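Side-chain contacts in MaoC family protein (Mycobacterium tuberculosis H37Rv, PDB 3KHP), which probably dehydrates (3R)-hydroxyacyl thioesters, or hydrates the matching enoyl thioesters, as a MaoC-family hydratase built from two hotdog-fold halves: residues V52-G55 and F61-E64; L46-G51 and A78-P83; G236-A241 and A283-E288; I29-E34 and A88-T93. All coordinates share one frame; numbering follows the deposited sequence.

Contact 1. Residues V52-G55 and F61-E64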
# COMPACT_ATOMS: atom_id res chain seq x y z
N VAL A 52 7.20 1.53 2.87
CA VAL A 52 8.28 1.91 3.74
C VAL A 52 8.59 3.41 3.64
O VAL A 52 9.66 3.89 4.03
CB VAL A 52 9.51 1.01 3.53
CG1 VAL A 52 9.18 -0.43 3.94
CG2 VAL A 52 10.06 1.09 2.08
N GLY A 53 7.60 4.14 3.14
CA GLY A 53 7.54 5.56 3.30
C GLY A 53 8.10 6.42 2.17
O GLY A 53 8.20 7.62 2.33
N ALA A 54 8.51 5.80 1.08
CA ALA A 54 8.95 6.50 -0.11
C ALA A 54 7.76 7.27 -0.68
O ALA A 54 6.65 6.71 -0.74
CB ALA A 54 9.47 5.47 -1.16
N GLY A 55 8.01 8.50 -1.12
CA GLY A 55 6.95 9.41 -1.62
C GLY A 55 7.31 10.16 -2.91
O GLY A 55 8.06 9.67 -3.78
N PHE A 61 11.71 5.21 -6.85
CA PHE A 61 11.13 4.11 -6.05
C PHE A 61 9.62 4.07 -6.09
O PHE A 61 9.04 2.98 -5.93
CB PHE A 61 11.64 4.19 -4.62
CG PHE A 61 13.13 4.12 -4.54
CD1 PHE A 61 13.80 2.97 -4.91
CD2 PHE A 61 13.87 5.19 -4.16
CE1 PHE A 61 15.20 2.90 -4.87
CE2 PHE A 61 15.25 5.13 -4.12
CZ PHE A 61 15.91 3.99 -4.49
N THR A 62 8.97 5.22 -6.36
CA THR A 62 7.49 5.28 -6.35
C THR A 62 6.80 5.43 -7.72
O THR A 62 5.57 5.49 -7.81
CB THR A 62 7.07 6.39 -5.44
OG1 THR A 62 7.76 7.60 -5.81
CG2 THR A 62 7.48 6.01 -4.00
N THR A 63 7.58 5.46 -8.80
CA THR A 63 7.03 5.52 -10.14
C THR A 63 7.87 4.71 -11.12
O THR A 63 9.11 4.59 -10.98
CB THR A 63 6.93 6.97 -10.69
OG1 THR A 63 8.26 7.53 -10.87
CG2 THR A 63 6.06 7.86 -9.77
N GLU A 64 7.19 4.21 -12.15
CA GLU A 64 7.80 3.42 -13.20
C GLU A 64 7.90 4.12 -14.55
O GLU A 64 8.63 3.62 -15.43
CB GLU A 64 7.04 2.12 -13.39
CG GLU A 64 5.83 2.18 -14.27
CD GLU A 64 4.65 2.90 -13.63
OE1 GLU A 64 4.80 3.59 -12.60
OE2 GLU A 64 3.55 2.78 -14.21
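Phe-61 meets Ala-54 at the root of its side chain, the two CB atoms lying 4.3 Å apart; Phe-61 CB also rests on Ala-49. Beyond CB the aromatic ring turns off 52-55 toward Leu-74, Val-243 and Gln-72, so it adds little more to this interface. Thr-62, next in line, carries the contact by dividing its two branches between neighbouring residues. Its OG1 donates a hydrogen bond of 2.9 Å to Gly-55 O, arriving above the carbonyl plane, 43° out of it. The methyl CG2 works on Ala-54, 3.5 Å from Ala-54 CB and 3.4 Å from Ala-54 O. A chi1 of 52° allows both: OG1 sits between the backbone N and the carbonyl carbon, while CG2 is thrown to the far side from the carbonyl carbon. Helix 42-51 has just ended in a Schellman motif. Gly-53, with phi at 95°, is its C-prime residue; Ala-54 N returns to Ala-49 O and Gly-53 N to Ile-50 O, and the path then swings toward helix 59-62. Thr-63 leaves helical geometry, its OG1 bonded to Leu-59 O and Ser-66 OG, and it rests on Leu-200 of the second subunit. Glu-64 faces that subunit too, with OE1 in a salt bridge to its Arg-203 and OE2 in another to its Arg-208.

Contact 2. Residues L46-G51 and A78-P83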
# COMPACT_ATOMS: atom_id res chain seq x y z
N LEU A 46 6.43 -1.00 -6.23
CA LEU A 46 5.96 0.34 -5.98
C LEU A 46 5.21 0.40 -4.63
O LEU A 46 5.51 1.25 -3.79
CB LEU A 46 5.02 0.81 -7.11
CG LEU A 46 5.70 1.04 -8.49
CD1 LEU A 46 4.66 1.12 -9.57
CD2 LEU A 46 6.65 2.25 -8.48
N LEU A 47 4.26 -0.51 -4.45
CA LEU A 47 3.48 -0.54 -3.21
C LEU A 47 4.35 -0.72 -1.97
O LEU A 47 4.05 -0.14 -0.91
CB LEU A 47 2.43 -1.67 -3.27
CG LEU A 47 1.47 -1.74 -2.09
CD1 LEU A 47 0.87 -0.40 -1.76
CD2 LEU A 47 0.35 -2.77 -2.35
N TYR A 48 5.41 -1.51 -2.12
CA TYR A 48 6.34 -1.79 -1.01
C TYR A 48 7.07 -0.49 -0.70
O TYR A 48 7.17 -0.11 0.46
CB TYR A 48 7.35 -2.89 -1.38
CG TYR A 48 8.46 -3.05 -0.36
CD1 TYR A 48 8.28 -3.84 0.77
CD2 TYR A 48 9.67 -2.43 -0.52
CE1 TYR A 48 9.26 -3.93 1.75
CE2 TYR A 48 10.67 -2.54 0.45
CZ TYR A 48 10.46 -3.32 1.56
OH TYR A 48 11.43 -3.46 2.50
N ALA A 49 7.62 0.15 -1.73
CA ALA A 49 8.29 1.43 -1.54
C ALA A 49 7.42 2.43 -0.75
O ALA A 49 7.88 3.03 0.19
CB ALA A 49 8.68 2.06 -2.91
N ILE A 50 6.17 2.63 -1.15
CA ILE A 50 5.29 3.56 -0.42
C ILE A 50 5.08 3.02 0.98
O ILE A 50 5.08 3.76 1.92
CB ILE A 50 3.95 3.75 -1.14
CG1 ILE A 50 4.15 4.51 -2.46
CG2 ILE A 50 2.95 4.49 -0.26
CD1 ILE A 50 2.98 4.25 -3.50
N GLY A 51 4.97 1.68 1.09
CA GLY A 51 4.88 1.00 2.37
C GLY A 51 5.96 1.38 3.34
O GLY A 51 5.69 1.54 4.53
N ALA A 78 14.00 -7.74 -0.47
CA ALA A 78 14.35 -9.17 -0.34
C ALA A 78 13.55 -9.87 0.77
O ALA A 78 13.28 -11.04 0.66
CB ALA A 78 15.82 -9.36 -0.09
N VAL A 79 13.12 -9.15 1.79
CA VAL A 79 12.34 -9.77 2.85
C VAL A 79 10.95 -10.20 2.41
O VAL A 79 10.38 -11.09 3.03
CB VAL A 79 12.28 -8.91 4.11
CG1 VAL A 79 13.72 -8.59 4.63
CG2 VAL A 79 11.43 -7.67 3.91
N ILE A 80 10.45 -9.66 1.29
CA ILE A 80 9.18 -10.05 0.78
C ILE A 80 9.25 -11.09 -0.32
O ILE A 80 8.46 -12.01 -0.33
CB ILE A 80 8.44 -8.85 0.20
CG1 ILE A 80 8.34 -7.72 1.24
CG2 ILE A 80 7.07 -9.29 -0.32
CD1 ILE A 80 7.55 -8.10 2.55
N CYS A 81 10.19 -10.95 -1.27
CA CYS A 81 10.37 -11.92 -2.37
C CYS A 81 11.37 -13.03 -2.09
O CYS A 81 11.54 -13.93 -2.92
CB CYS A 81 10.82 -11.22 -3.68
SG CYS A 81 12.36 -10.35 -3.58
N CYS A 82 12.06 -12.97 -0.97
CA CYS A 82 12.99 -14.04 -0.59
C CYS A 82 12.95 -14.34 0.89
O CYS A 82 13.99 -14.37 1.54
CB CYS A 82 14.42 -13.67 -0.99
SG CYS A 82 15.62 -15.07 -0.94
N PRO A 83 11.75 -14.58 1.45
CA PRO A 83 11.61 -14.72 2.89
C PRO A 83 12.17 -16.06 3.39
O PRO A 83 11.88 -17.08 2.81
CB PRO A 83 10.09 -14.67 3.10
CG PRO A 83 9.51 -15.12 1.86
CD PRO A 83 10.48 -14.86 0.75
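Tyr-48 and Ile-80 supply most of this small apolar contact, in which a ring on one helix reaches a branched side chain on another. Tyr-48 extends its ring clear of its own helix, CG lying opposite the backbone N with chi1 at 171°. Ile-80 answers with CG1 and not with its CG2 branch. That methylene comes up obliquely to one side of the ring, 3.9 Å from Tyr-48 CD1, and is equally near Tyr-48 CE1. Chi1 of Ile-80, -54°, places CG1 beside the backbone N and opposite the carbonyl carbon, directing it to Tyr-48. Further along the ring, Val-79 CG2 stands 4.4 Å from Tyr-48 OH, a looser approach. The hydroxyl's polar need is met by a hydrogen bond with Thr-76 OG1, just before helix 78-81, and Tyr-77 sets its ring edge-to-face with Tyr-48; together these should limit how far the tyrosine can swing. The contact joins helix 42-51 to helix 78-81, a short turn that probably stands for the hotdog helix in the N-terminal half. Tyr-202 of helix 198-202 packs on both Tyr-48 and Ile-80, while Val-79 rests on Gln-104 and Ile-106 of strand 103-108, near the middle of the sheet.

Contact 3. Residues G236-A241 and A283-E288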
# COMPACT_ATOMS: atom_id res chain seq x y z
N GLY A 236 12.88 -1.42 6.48
CA GLY A 236 12.81 -0.77 5.17
C GLY A 236 13.03 0.74 5.21
O GLY A 236 13.61 1.30 4.28
N VAL A 237 12.59 1.39 6.28
CA VAL A 237 12.78 2.84 6.41
C VAL A 237 14.26 3.13 6.63
O VAL A 237 14.83 3.93 5.90
CB VAL A 237 11.95 3.47 7.54
CG1 VAL A 237 12.32 4.92 7.66
CG2 VAL A 237 10.41 3.32 7.28
N ALA A 238 14.88 2.43 7.58
CA ALA A 238 16.32 2.54 7.76
C ALA A 238 17.02 2.23 6.43
O ALA A 238 18.00 2.87 6.09
CB ALA A 238 16.84 1.63 8.86
N GLY A 239 16.50 1.25 5.70
CA GLY A 239 17.06 0.89 4.40
C GLY A 239 17.06 2.02 3.36
O GLY A 239 17.98 2.12 2.55
N ARG A 240 16.02 2.84 3.38
CA ARG A 240 15.92 4.00 2.51
C ARG A 240 16.96 5.02 2.92
O ARG A 240 17.62 5.62 2.06
CB ARG A 240 14.54 4.65 2.60
CG ARG A 240 13.47 4.00 1.77
CD ARG A 240 12.41 5.02 1.33
NE ARG A 240 11.59 5.37 2.47
CZ ARG A 240 11.41 6.58 2.97
NH1 ARG A 240 11.95 7.68 2.43
NH2 ARG A 240 10.64 6.69 4.05
N ALA A 241 17.08 5.25 4.23
CA ALA A 241 18.10 6.17 4.73
C ALA A 241 19.50 5.71 4.28
O ALA A 241 20.35 6.53 3.95
CB ALA A 241 18.01 6.32 6.20
N ALA A 283 29.76 0.08 6.84
CA ALA A 283 29.33 1.03 7.83
C ALA A 283 28.54 0.30 8.90
O ALA A 283 28.14 -0.84 8.70
CB ALA A 283 28.48 2.12 7.18
N VAL A 284 28.31 0.99 10.01
CA VAL A 284 27.45 0.50 11.06
C VAL A 284 26.41 1.55 11.35
O VAL A 284 26.61 2.72 11.02
CB VAL A 284 28.24 0.12 12.35
CG1 VAL A 284 29.16 -1.06 12.06
CG2 VAL A 284 29.04 1.31 12.92
N PHE A 285 25.30 1.14 11.95
CA PHE A 285 24.22 2.08 12.24
C PHE A 285 23.27 1.68 13.36
O PHE A 285 23.22 0.54 13.78
CB PHE A 285 23.39 2.36 10.96
CG PHE A 285 22.48 1.23 10.57
CD1 PHE A 285 21.15 1.22 10.98
CD2 PHE A 285 22.95 0.15 9.83
CE1 PHE A 285 20.29 0.18 10.62
CE2 PHE A 285 22.11 -0.89 9.48
CZ PHE A 285 20.78 -0.88 9.87
N ARG A 286 22.52 2.66 13.82
CA ARG A 286 21.34 2.42 14.61
C ARG A 286 20.21 3.26 14.07
O ARG A 286 20.45 4.29 13.44
CB ARG A 286 21.54 2.83 16.06
CG ARG A 286 22.55 2.03 16.79
CD ARG A 286 22.48 2.29 18.31
NE ARG A 286 23.52 3.20 18.73
CZ ARG A 286 24.72 2.85 19.20
NH1 ARG A 286 25.07 1.58 19.36
NH2 ARG A 286 25.57 3.80 19.53
N THR A 287 18.99 2.82 14.37
CA THR A 287 17.82 3.66 14.18
C THR A 287 17.16 3.90 15.54
O THR A 287 17.07 2.98 16.32
CB THR A 287 16.88 3.00 13.20
OG1 THR A 287 17.63 2.75 12.00
CG2 THR A 287 15.70 3.89 12.90
N GLU A 288 16.72 5.13 15.79
CA GLU A 288 16.16 5.53 17.07
C GLU A 288 14.98 6.43 16.86
O GLU A 288 14.84 7.02 15.80
CB GLU A 288 17.17 6.36 17.91
CG GLU A 288 18.62 5.99 17.80
CD GLU A 288 19.62 7.00 18.45
OE1 GLU A 288 19.42 8.25 18.40
OE2 GLU A 288 20.62 6.50 19.00
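Ala-238 is where the helix comes down on the strand: its CB points at 283-288 and touches two side chains there, Thr-287 and Phe-285. The nearer is Thr-287, whose OG1 is 3.4 Å from Ala-238 CB, a van der Waals contact and not a polar one. With chi1 at -55°, Thr-287 holds OG1 opposite the carbonyl carbon and beside its backbone N. The oxygen's polar partner is Thr-273 OG1 on the adjacent strand 271-279, so a buried hydroxyl can lie against a methyl group without losing its hydrogen bond. Phe-285 approaches with a ring corner, CE1 lying 4.1 Å from Ala-238 CB, the methyl standing oblique to the ring plane. Two residues apart on the strand, Phe-285 and Thr-287 both turn toward the helix, and Arg-286 between them points away from it. This is the hotdog fold at its centre: helix 231-245 is the sausage and the curved antiparallel sheet is the bun. The two backbones are nearest at Ala-238 and Thr-287, whose CA atoms are 6.7 Å apart. Farther along the helix, Arg-240 lies away from strand 282-289, touches Met-192 of strand 188-192 and gives its NE to Val-52 O. Ala-241 then faces strand 188-192, packing on Ile-190 and Met-192.

Contact 4. Residues I29-E34 and A88-T93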
# COMPACT_ATOMS: atom_id res chain seq x y z
N ILE A 29 18.22 -28.76 12.48
CA ILE A 29 19.22 -27.90 11.88
C ILE A 29 19.61 -28.51 10.54
O ILE A 29 19.96 -29.68 10.48
CB ILE A 29 20.49 -27.76 12.75
CG1 ILE A 29 20.19 -26.99 14.04
CG2 ILE A 29 21.65 -27.08 11.96
CD1 ILE A 29 21.40 -26.92 14.98
N GLY A 30 19.53 -27.73 9.47
CA GLY A 30 19.87 -28.22 8.13
C GLY A 30 18.64 -28.59 7.34
O GLY A 30 18.72 -28.75 6.12
N ALA A 31 17.49 -28.74 8.01
CA ALA A 31 16.23 -29.04 7.28
C ALA A 31 15.89 -27.91 6.28
O ALA A 31 16.21 -26.76 6.52
CB ALA A 31 15.09 -29.26 8.23
N VAL A 32 15.27 -28.26 5.16
CA VAL A 32 15.10 -27.33 4.06
C VAL A 32 13.77 -27.53 3.39
O VAL A 32 13.23 -28.64 3.40
CB VAL A 32 16.17 -27.51 2.95
CG1 VAL A 32 17.53 -27.34 3.48
CG2 VAL A 32 16.03 -28.85 2.31
N THR A 33 13.26 -26.45 2.80
CA THR A 33 11.98 -26.44 2.12
C THR A 33 12.22 -26.67 0.65
O THR A 33 13.31 -26.47 0.16
CB THR A 33 11.23 -25.08 2.33
OG1 THR A 33 12.11 -23.98 2.02
CG2 THR A 33 10.75 -24.94 3.77
N GLU A 34 11.19 -27.07 -0.06
CA GLU A 34 11.27 -27.20 -1.51
C GLU A 34 11.25 -25.82 -2.16
O GLU A 34 10.76 -24.86 -1.56
CB GLU A 34 10.08 -28.04 -2.01
CG GLU A 34 10.11 -29.51 -1.50
CD GLU A 34 11.12 -30.40 -2.23
OE1 GLU A 34 11.65 -30.01 -3.30
OE2 GLU A 34 11.37 -31.52 -1.76
N ALA A 88 10.83 -22.26 9.29
CA ALA A 88 10.43 -22.35 10.71
C ALA A 88 9.58 -23.57 10.98
O ALA A 88 9.72 -24.19 12.03
CB ALA A 88 9.70 -21.08 11.19
N ALA A 89 8.74 -23.92 10.03
CA ALA A 89 7.84 -25.07 10.16
C ALA A 89 8.60 -26.40 10.39
O ALA A 89 8.02 -27.36 10.88
CB ALA A 89 6.92 -25.18 8.92
N LYS A 90 9.87 -26.44 10.01
CA LYS A 90 10.74 -27.59 10.25
C LYS A 90 11.18 -27.73 11.72
O LYS A 90 11.55 -28.82 12.15
CB LYS A 90 11.98 -27.53 9.34
CG LYS A 90 11.68 -27.61 7.82
CD LYS A 90 11.19 -29.01 7.41
CE LYS A 90 10.69 -29.04 5.94
NZ LYS A 90 9.88 -30.27 5.66
N VAL A 91 11.12 -26.62 12.47
CA VAL A 91 11.69 -26.52 13.82
C VAL A 91 10.61 -26.69 14.85
O VAL A 91 10.76 -27.46 15.83
CB VAL A 91 12.30 -25.17 14.01
CG1 VAL A 91 12.84 -24.99 15.43
CG2 VAL A 91 13.36 -24.91 12.91
N GLY A 92 9.52 -25.95 14.61
CA GLY A 92 8.33 -26.01 15.43
C GLY A 92 7.20 -25.21 14.81
O GLY A 92 7.19 -24.95 13.61
N THR A 93 6.25 -24.80 15.64
CA THR A 93 5.05 -24.12 15.15
C THR A 93 4.94 -22.65 15.58
O THR A 93 3.93 -22.00 15.35
CB THR A 93 3.83 -24.84 15.64
OG1 THR A 93 3.86 -24.84 17.08
CG2 THR A 93 3.83 -26.30 15.08
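Ala-31 and Lys-90 meet where two loops lie side by side at the rim of the N-terminal hotdog half. The stretch 29-34 leads into strand 36-40 and is bonded through its backbone to strand 116-129, Gly-30 and Ala-31 pairing with Val-124. Opposite it, 88-91 follow a helical path without the regular bonds of a helix. Ala-88 O accepts from both Val-91 N and Gly-92 N, which closes the turn that carries Lys-90.

The close part is aliphatic. Ala-31 CB lies 3.7 Å from Lys-90 CB and remains near the chain as it proceeds, 3.8 Å from CG and 4.0 Å from CD of the same lysine. A bend at chi2, -70°, brings CD back past the alanine methyl. The loose part is the outer side, where Val-32 points its side chain away from 88-93 and Lys-90 itself is exposed. No hydrogen bond or salt bridge crosses between the segments, so the contact is one of van der Waals approach along the lysine stem. Toward the end of the chain it is carbon that comes nearest the backbone: Lys-90 CE is 3.6 Å from Val-32 O, with Lys-90 NZ farther from that oxygen at 4.4 Å.

Contacts 1, 2 and 3 cluster, their centres 11 to 17 Å apart, whereas the centre of contact 4 stands 23 to 34 Å from theirs, at the rim of the sheet; the nearest atoms of contacts 2 and 4 are about 7 Å apart. Along the chain, contact 4 closes the widest of the three N-terminal spans, enclosing contact 2, which in turn encloses contact 1; contact 3 follows later, in the MaoC-like half. Contact 1 begins directly where helix 42-51 of contact 2 ends, and both touch the second subunit. Arg-240 reaches Val-52, just after helix 42-51, and Tyr-48 packs on Gly-236. The two halves thus touch here at helix 231-245 and the end of helix 42-51, beside the continuous antiparallel sheet they share.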